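Local coordinates for protein SAG family member (Sag19) (Eimeria tenella, PDB 6ZZB) that serves as a major surface antigen of the parasite, belongs with the CAP-like proteins, and has no established molecular function, at residues T40-P44 against A105-V109; I100-A105 against D204-C208; G125-P129 against L141-T145. One frame throughout, in Å; residues are numbered along the deposited sequence.

Contact 1 of 3, residues T40-P44 against A105-V109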
loop_
_atom_site.group_PDB
_atom_site.type_symbol
_atom_site.label_atom_id
_atom_site.label_comp_id
_atom_site.label_asym_id
_atom_site.label_seq_id
_atom_site.Cartn_x
_atom_site.Cartn_y
_atom_site.Cartn_z
ATOM N N THR A 40 9.762 -29.028 -3.517
ATOM C CA THR A 40 10.064 -27.565 -3.650
ATOM C C THR A 40 8.798 -26.830 -4.083
ATOM O O THR A 40 8.239 -27.149 -5.126
ATOM C CB THR A 40 11.172 -27.308 -4.679
ATOM O OG1 THR A 40 12.306 -28.086 -4.297
ATOM C CG2 THR A 40 11.551 -25.847 -4.790
ATOM N N PRO A 41 8.353 -25.770 -3.370
ATOM C CA PRO A 41 7.005 -25.252 -3.564
ATOM C C PRO A 41 6.927 -24.362 -4.808
ATOM O O PRO A 41 7.906 -23.787 -5.214
ATOM C CB PRO A 41 6.780 -24.443 -2.284
ATOM C CG PRO A 41 8.151 -23.859 -1.993
ATOM C CD PRO A 41 9.141 -24.908 -2.470
ATOM N N THR A 42 5.747 -24.311 -5.411
ATOM C CA THR A 42 5.413 -23.379 -6.510
ATOM C C THR A 42 4.886 -22.117 -5.846
ATOM O O THR A 42 3.989 -22.205 -5.022
ATOM C CB THR A 42 4.348 -23.965 -7.431
ATOM O OG1 THR A 42 4.899 -25.173 -7.958
ATOM C CG2 THR A 42 3.959 -23.016 -8.540
ATOM N N PRO A 43 5.435 -20.918 -6.138
ATOM C CA PRO A 43 4.905 -19.705 -5.514
ATOM C C PRO A 43 3.593 -19.303 -6.166
ATOM O O PRO A 43 3.291 -19.652 -7.316
ATOM C CB PRO A 43 5.996 -18.678 -5.823
ATOM C CG PRO A 43 6.489 -19.095 -7.177
ATOM C CD PRO A 43 6.470 -20.621 -7.140
ATOM N N PRO A 44 2.795 -18.476 -5.470
ATOM C CA PRO A 44 1.650 -17.841 -6.090
ATOM C C PRO A 44 2.152 -16.904 -7.192
ATOM O O PRO A 44 3.305 -16.513 -7.191
ATOM C CB PRO A 44 1.012 -17.054 -4.959
ATOM C CG PRO A 44 2.163 -16.725 -4.052
ATOM C CD PRO A 44 3.054 -17.947 -4.125
ATOM N N ALA A 105 2.814 -12.628 0.150
ATOM C CA ALA A 105 1.787 -13.696 0.285
ATOM C C ALA A 105 2.427 -14.994 0.765
ATOM O O ALA A 105 1.781 -15.694 1.585
ATOM C CB ALA A 105 1.115 -13.943 -1.032
ATOM N N GLY A 106 3.651 -15.252 0.366
ATOM C CA GLY A 106 4.381 -16.490 0.673
ATOM C C GLY A 106 4.869 -17.182 -0.563
ATOM O O GLY A 106 4.389 -16.908 -1.671
ATOM N N SER A 107 5.776 -18.142 -0.392
ATOM C CA SER A 107 6.492 -18.804 -1.511
ATOM C C SER A 107 5.810 -20.118 -1.907
ATOM O O SER A 107 6.321 -20.734 -2.859
ATOM C CB SER A 107 7.932 -19.024 -1.162
ATOM O OG SER A 107 8.643 -17.796 -1.179
ATOM N N ASN A 108 4.713 -20.460 -1.244
ATOM C CA ASN A 108 3.953 -21.695 -1.557
ATOM C C ASN A 108 2.499 -21.319 -1.804
ATOM O O ASN A 108 1.779 -21.012 -0.842
ATOM C CB ASN A 108 4.125 -22.729 -0.454
ATOM C CG ASN A 108 3.513 -24.069 -0.794
ATOM O OD1 ASN A 108 2.913 -24.211 -1.858
ATOM N ND2 ASN A 108 3.665 -25.032 0.102
ATOM N N VAL A 109 2.119 -21.448 -3.079
ATOM C CA VAL A 109 0.713 -21.208 -3.508
ATOM C C VAL A 109 -0.267 -22.092 -2.711
ATOM O O VAL A 109 -1.430 -21.726 -2.575
ATOM C CB VAL A 109 0.614 -21.391 -5.028
ATOM C CG1 VAL A 109 0.695 -22.868 -5.436
ATOM C CG2 VAL A 109 -0.639 -20.770 -5.613
HETATM O O HOH W 1 8.541 -20.969 -4.154
HETATM O O HOH W 2 3.607 -25.748 -3.994
#
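The flat amide of Asn-108 turns one face to the ring of Pro-41. Pro-41 CB stands over that face, 3.6 Å from Asn-108 CG. Asn-108 places its CG anti to the backbone N (chi1 -173°), and this sets the amide against the proline. At its oxygen end, Asn-108 OD1 accepts a hydrogen bond from the backbone N of Asp-110. A water also donates a hydrogen bond to Asn-108 OD1, 2.7 Å away, and accepts one from Thr-42 N.

The two segments are loops, one at the modelled N-terminus and one just after helix 97-105. A single direct hydrogen bond joins them. Val-109 N donates to Thr-42 O over 2.8 Å. The bond is almost straight, 179° at the hydrogen, and lies in the carbonyl plane. Val-109 CG1 sits beside the same oxygen at 3.4 Å. Val-109 CG2 instead reaches Pro-44 CB at 4.1 Å.

Ser-107 O is met by two kinds of partner. Pro-43 CA approaches it at 3.2 Å in a CA-H...O contact. A second water donates to Ser-107 O at 2.6 Å and also to Pro-41 O. Further along, Pro-44 CD comes within 3.0 Å of Gly-106 O, a close carbon-to-oxygen approach. The Pro-44 ring also touches Cys-112 and Cys-199, which form a disulfide with each other.

The three prolines of 40-44 offer no N-H, which limits strand-like pairing; the N-H of Thr-42 goes to a water. The contact relies instead on one well-aimed backbone bond, two bridging waters, CA-H...O contacts and proline rings. The chemistry is therefore split along the segment: apolar burial lies at Pro-44, while the direct bond and the waters lie toward the exposed end.

Contact 2 of 3, residues I100-A105 against D204-C208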
loop_
_atom_site.group_PDB
_atom_site.type_symbol
_atom_site.label_atom_id
_atom_site.label_comp_id
_atom_site.label_asym_id
_atom_site.label_seq_id
_atom_site.Cartn_x
_atom_site.Cartn_y
_atom_site.Cartn_z
ATOM N N ILE A 100 6.769 -8.174 -5.227
ATOM C CA ILE A 100 6.583 -7.885 -3.789
ATOM C C ILE A 100 5.269 -8.503 -3.321
ATOM O O ILE A 100 5.252 -9.085 -2.216
ATOM C CB ILE A 100 6.665 -6.379 -3.523
ATOM C CG1 ILE A 100 8.102 -5.909 -3.718
ATOM C CG2 ILE A 100 6.142 -6.040 -2.136
ATOM C CD1 ILE A 100 8.262 -4.396 -3.834
ATOM N N ALA A 101 4.192 -8.429 -4.097
ATOM C CA ALA A 101 2.926 -9.077 -3.671
ATOM C C ALA A 101 3.181 -10.565 -3.401
ATOM O O ALA A 101 2.701 -11.105 -2.379
ATOM C CB ALA A 101 1.848 -8.865 -4.717
ATOM N N VAL A 102 3.904 -11.212 -4.290
ATOM C CA VAL A 102 4.258 -12.656 -4.137
ATOM C C VAL A 102 5.115 -12.828 -2.877
ATOM O O VAL A 102 4.869 -13.739 -2.073
ATOM C CB VAL A 102 4.933 -13.193 -5.400
ATOM C CG1 VAL A 102 5.570 -14.569 -5.144
ATOM C CG2 VAL A 102 3.949 -13.218 -6.564
ATOM N N THR A 103 6.133 -12.008 -2.704
ATOM C CA THR A 103 7.009 -12.089 -1.520
ATOM C C THR A 103 6.177 -12.019 -0.246
ATOM O O THR A 103 6.459 -12.740 0.739
ATOM C CB THR A 103 8.089 -10.992 -1.536
ATOM O OG1 THR A 103 8.890 -11.205 -2.704
ATOM C CG2 THR A 103 8.940 -10.987 -0.284
ATOM N N LEU A 104 5.203 -11.122 -0.178
ATOM C CA LEU A 104 4.356 -10.894 1.003
ATOM C C LEU A 104 3.367 -12.049 1.207
ATOM O O LEU A 104 3.086 -12.361 2.383
ATOM C CB LEU A 104 3.609 -9.568 0.854
ATOM C CG LEU A 104 4.494 -8.320 0.889
ATOM C CD1 LEU A 104 3.670 -7.094 0.578
ATOM C CD2 LEU A 104 5.177 -8.138 2.235
ATOM N N ALA A 105 2.814 -12.628 0.150
ATOM C CA ALA A 105 1.787 -13.696 0.285
ATOM C C ALA A 105 2.427 -14.994 0.765
ATOM O O ALA A 105 1.781 -15.694 1.585
ATOM C CB ALA A 105 1.115 -13.943 -1.032
ATOM N N ASP A 204 -4.455 -13.999 -0.313
ATOM C CA ASP A 204 -3.787 -13.228 -1.383
ATOM C C ASP A 204 -3.417 -11.853 -0.820
ATOM O O ASP A 204 -3.968 -11.399 0.192
ATOM C CB ASP A 204 -4.673 -13.118 -2.617
ATOM C CG ASP A 204 -4.814 -14.408 -3.391
ATOM O OD1 ASP A 204 -3.821 -14.888 -3.927
ATOM O OD2 ASP A 204 -5.988 -14.932 -3.434
ATOM N N VAL A 205 -2.527 -11.185 -1.527
ATOM C CA VAL A 205 -2.056 -9.832 -1.128
ATOM C C VAL A 205 -2.143 -8.883 -2.324
ATOM O O VAL A 205 -1.610 -9.201 -3.394
ATOM C CB VAL A 205 -0.623 -9.856 -0.582
ATOM C CG1 VAL A 205 -0.107 -8.473 -0.231
ATOM C CG2 VAL A 205 -0.563 -10.746 0.660
ATOM N N LEU A 206 -2.729 -7.715 -2.103
ATOM C CA LEU A 206 -2.613 -6.527 -2.969
ATOM C C LEU A 206 -1.516 -5.649 -2.419
ATOM O O LEU A 206 -1.563 -5.291 -1.219
ATOM C CB LEU A 206 -3.944 -5.788 -2.991
ATOM C CG LEU A 206 -3.929 -4.404 -3.640
ATOM C CD1 LEU A 206 -3.627 -4.481 -5.119
ATOM C CD2 LEU A 206 -5.259 -3.725 -3.423
ATOM N N PHE A 207 -0.585 -5.264 -3.273
ATOM C CA PHE A 207 0.489 -4.320 -2.930
ATOM C C PHE A 207 0.480 -3.203 -3.944
ATOM O O PHE A 207 0.521 -3.487 -5.147
ATOM C CB PHE A 207 1.841 -5.013 -2.921
ATOM C CG PHE A 207 2.980 -4.102 -2.568
ATOM C CD1 PHE A 207 3.108 -3.675 -1.260
ATOM C CD2 PHE A 207 3.908 -3.674 -3.507
ATOM C CE1 PHE A 207 4.147 -2.823 -0.905
ATOM C CE2 PHE A 207 4.912 -2.789 -3.140
ATOM C CZ PHE A 207 5.030 -2.393 -1.848
ATOM N N CYS A 208 0.489 -1.968 -3.483
ATOM C CA CYS A 208 0.673 -0.797 -4.361
ATOM C C CYS A 208 1.906 -0.035 -3.907
ATOM O O CYS A 208 1.981 0.394 -2.743
ATOM C CB CYS A 208 -0.529 0.119 -4.334
ATOM S SG CYS A 208 -2.088 -0.564 -4.926
#
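Val-205 N and Asp-204 OD1 both hydrogen-bond to Thr-196 OG1, and Ala-105, which meets Val-205 across the contact, packs on Thr-196 as well. The contact is one side of an alpha-beta-alpha sandwich, consistent with the CAP fold: helix 97-105 lies on the sheet through strand 203-211. The short axes approach to 7.5 Å, and their directions differ by 141°.

No hydrogen bond crosses the interface, which is buried and largely apolar. Val-205 and Phe-207 point to the helix, whereas Leu-206 points away from it. Val-205 uses both methyls. Val-205 CG1 lies 4.0 Å from Leu-104 CB, and Val-205 CG2 lies 4.0 Å from Ala-105 CB. Ala-101 lies alongside the strand backbone, with Ala-101 CB 3.7 Å from Val-205 O; its small side chain suits the close approach. Tyr-123 also touches both Ile-100 and Phe-207.

Ile-100 and Leu-104, one helical turn apart, both reach the ring of Phe-207. Leu-104 crosses Phe-207 at about a right angle, with Leu-104 CD1 3.9 Å from Phe-207 CD1. Ile-100 holds CG2 anti to its backbone N. This methyl makes a CH-pi contact over the ring centre of Phe-207, 3.5 Å from the centroid and 10° off the normal.

Contact 3 of 3, residues G125-P129 against L141-T145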
loop_
_atom_site.group_PDB
_atom_site.type_symbol
_atom_site.label_atom_id
_atom_site.label_comp_id
_atom_site.label_asym_id
_atom_site.label_seq_id
_atom_site.Cartn_x
_atom_site.Cartn_y
_atom_site.Cartn_z
ATOM N N GLY A 125 4.533 0.790 0.966
ATOM C CA GLY A 125 3.405 0.946 0.071
ATOM C C GLY A 125 2.131 0.566 0.757
ATOM O O GLY A 125 2.110 0.340 1.985
ATOM N N LEU A 126 1.058 0.526 -0.008
ATOM C CA LEU A 126 -0.256 0.016 0.432
ATOM C C LEU A 126 -0.231 -1.503 0.411
ATOM O O LEU A 126 0.233 -2.106 -0.565
ATOM C CB LEU A 126 -1.356 0.601 -0.451
ATOM C CG LEU A 126 -2.763 0.044 -0.264
ATOM C CD1 LEU A 126 -3.787 1.125 -0.581
ATOM C CD2 LEU A 126 -2.962 -1.213 -1.115
ATOM N N VAL A 127 -0.723 -2.102 1.488
ATOM C CA VAL A 127 -0.779 -3.569 1.631
ATOM C C VAL A 127 -2.181 -3.951 2.052
ATOM O O VAL A 127 -2.615 -3.514 3.126
ATOM C CB VAL A 127 0.255 -4.067 2.645
ATOM C CG1 VAL A 127 0.218 -5.569 2.802
ATOM C CG2 VAL A 127 1.635 -3.594 2.282
ATOM N N ILE A 128 -2.854 -4.807 1.295
ATOM C CA ILE A 128 -4.186 -5.321 1.690
ATOM C C ILE A 128 -4.240 -6.818 1.442
ATOM O O ILE A 128 -4.313 -7.257 0.294
ATOM C CB ILE A 128 -5.328 -4.612 0.956
ATOM C CG1 ILE A 128 -5.294 -3.103 1.146
ATOM C CG2 ILE A 128 -6.650 -5.208 1.391
ATOM C CD1 ILE A 128 -6.314 -2.341 0.331
ATOM N N PRO A 129 -4.228 -7.635 2.503
ATOM C CA PRO A 129 -4.523 -9.057 2.343
ATOM C C PRO A 129 -6.018 -9.257 2.101
ATOM O O PRO A 129 -6.820 -8.450 2.555
ATOM C CB PRO A 129 -4.107 -9.666 3.680
ATOM C CG PRO A 129 -3.316 -8.590 4.391
ATOM C CD PRO A 129 -3.892 -7.281 3.888
ATOM N N LEU A 141 -11.663 -2.996 -1.904
ATOM C CA LEU A 141 -10.536 -3.174 -0.971
ATOM C C LEU A 141 -9.967 -1.814 -0.580
ATOM O O LEU A 141 -9.703 -1.605 0.649
ATOM C CB LEU A 141 -9.463 -4.012 -1.640
ATOM C CG LEU A 141 -9.841 -5.478 -1.849
ATOM C CD1 LEU A 141 -8.768 -6.146 -2.705
ATOM C CD2 LEU A 141 -10.025 -6.218 -0.543
ATOM N N ILE A 142 -9.707 -0.927 -1.529
ATOM C CA ILE A 142 -9.070 0.367 -1.204
ATOM C C ILE A 142 -10.088 1.256 -0.486
ATOM O O ILE A 142 -9.699 1.927 0.478
ATOM C CB ILE A 142 -8.430 0.985 -2.447
ATOM C CG1 ILE A 142 -7.238 0.123 -2.882
ATOM C CG2 ILE A 142 -8.050 2.424 -2.187
ATOM C CD1 ILE A 142 -6.401 0.711 -3.995
ATOM N N GLN A 143 -11.352 1.252 -0.880
ATOM C CA GLN A 143 -12.324 2.064 -0.107
ATOM C C GLN A 143 -12.321 1.568 1.341
ATOM O O GLN A 143 -12.388 2.399 2.247
ATOM C CB GLN A 143 -13.720 1.953 -0.708
ATOM C CG GLN A 143 -14.754 2.804 0.027
ATOM C CD GLN A 143 -14.435 4.280 0.050
ATOM O OE1 GLN A 143 -14.078 4.861 1.088
ATOM N NE2 GLN A 143 -14.551 4.919 -1.090
ATOM N N ALA A 144 -12.298 0.270 1.600
ATOM C CA ALA A 144 -12.409 -0.255 2.965
ATOM C C ALA A 144 -11.161 0.163 3.744
ATOM O O ALA A 144 -11.289 0.514 4.934
ATOM C CB ALA A 144 -12.599 -1.741 2.976
ATOM N N THR A 145 -9.956 0.086 3.161
ATOM C CA THR A 145 -8.741 0.450 3.924
ATOM C C THR A 145 -8.772 1.939 4.191
ATOM O O THR A 145 -8.298 2.377 5.271
ATOM C CB THR A 145 -7.453 -0.017 3.217
ATOM O OG1 THR A 145 -6.420 -0.153 4.197
ATOM C CG2 THR A 145 -6.982 0.888 2.109
#
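Ile-128 carries most of the apolar contact with helix 141-145. Its two branches divide the work. Ile-128 CG2 meets Leu-141 CD2 at 4.0 Å. Ile-128 CD1 runs farther, between Leu-141, Ile-142 and Thr-145, and comes within 3.7 Å of Thr-145 CG2. The chain of Ile-128 is extended (chi2 174°), which carries CD1 in to the helix backbone. Leu-126, two residues earlier on the same face of the strand, adds a looser layer. Leu-126 CD1 stands 4.3 Å from Ile-142 CG1 and 4.2 Å from Thr-145 CG2. Val-127 points away from the helix and touches Phe-207 of the neighbouring strand.

One apolar group also meets a polar backbone atom. Ile-128 CD1 lies 3.5 Å from Leu-141 O. That oxygen is already used inside the helix, where it accepts from Thr-145 N at 3.0 Å.

Direct hydrogen bonds between the segments are absent, but polar atoms next to the contact are met by helix 175-183. Thr-145 OG1 is anti to the backbone N (chi1 -156°), while its CG2 faces the strand residues. The hydroxyl oxygen is hydrogen-bonded to the ND2 atoms of Asn-176 and Asn-179. Asn-179 OD1 in turn receives Val-127 N, so this one side chain connects the strand with helix 138-155.

The axes of strand 126-129 and helix 141-145 lie 9.7 Å apart and run at 107°. Branched and long side chains fill that distance. On its other sides Ile-142 packs against Ile-56, Ile-57 and Leu-60. The contact joins the sheet to the helical layer formed here by helices 138-155, 50-61 and 175-183. Its chemistry implies a division of roles: methyl groups make the hydrophobic seam, and the threonine hydroxyl, buried with them, is satisfied by asparagine amides rather than by the strand.

Contacts 2 and 3 lie on opposite faces of one sheet, with centres 11 Å apart. Their strands, 203-211 and 126-131, are antiparallel neighbours. Leu-206 O and Ile-128 N, 2.9 Å apart, probably hydrogen-bond, as do Cys-208 O and Leu-126 N. Helix 97-105 therefore packs on one side and helix 138-155 on the other. Contact 1 sits at the end of helix 97-105 and shares Ala-105 with contact 2; their centres are 12 Å apart. There Pro-44 O lies 3.4 Å from Val-102 CG2. Contact 1 does not touch contact 3, whose nearest atoms are about 8 Å away.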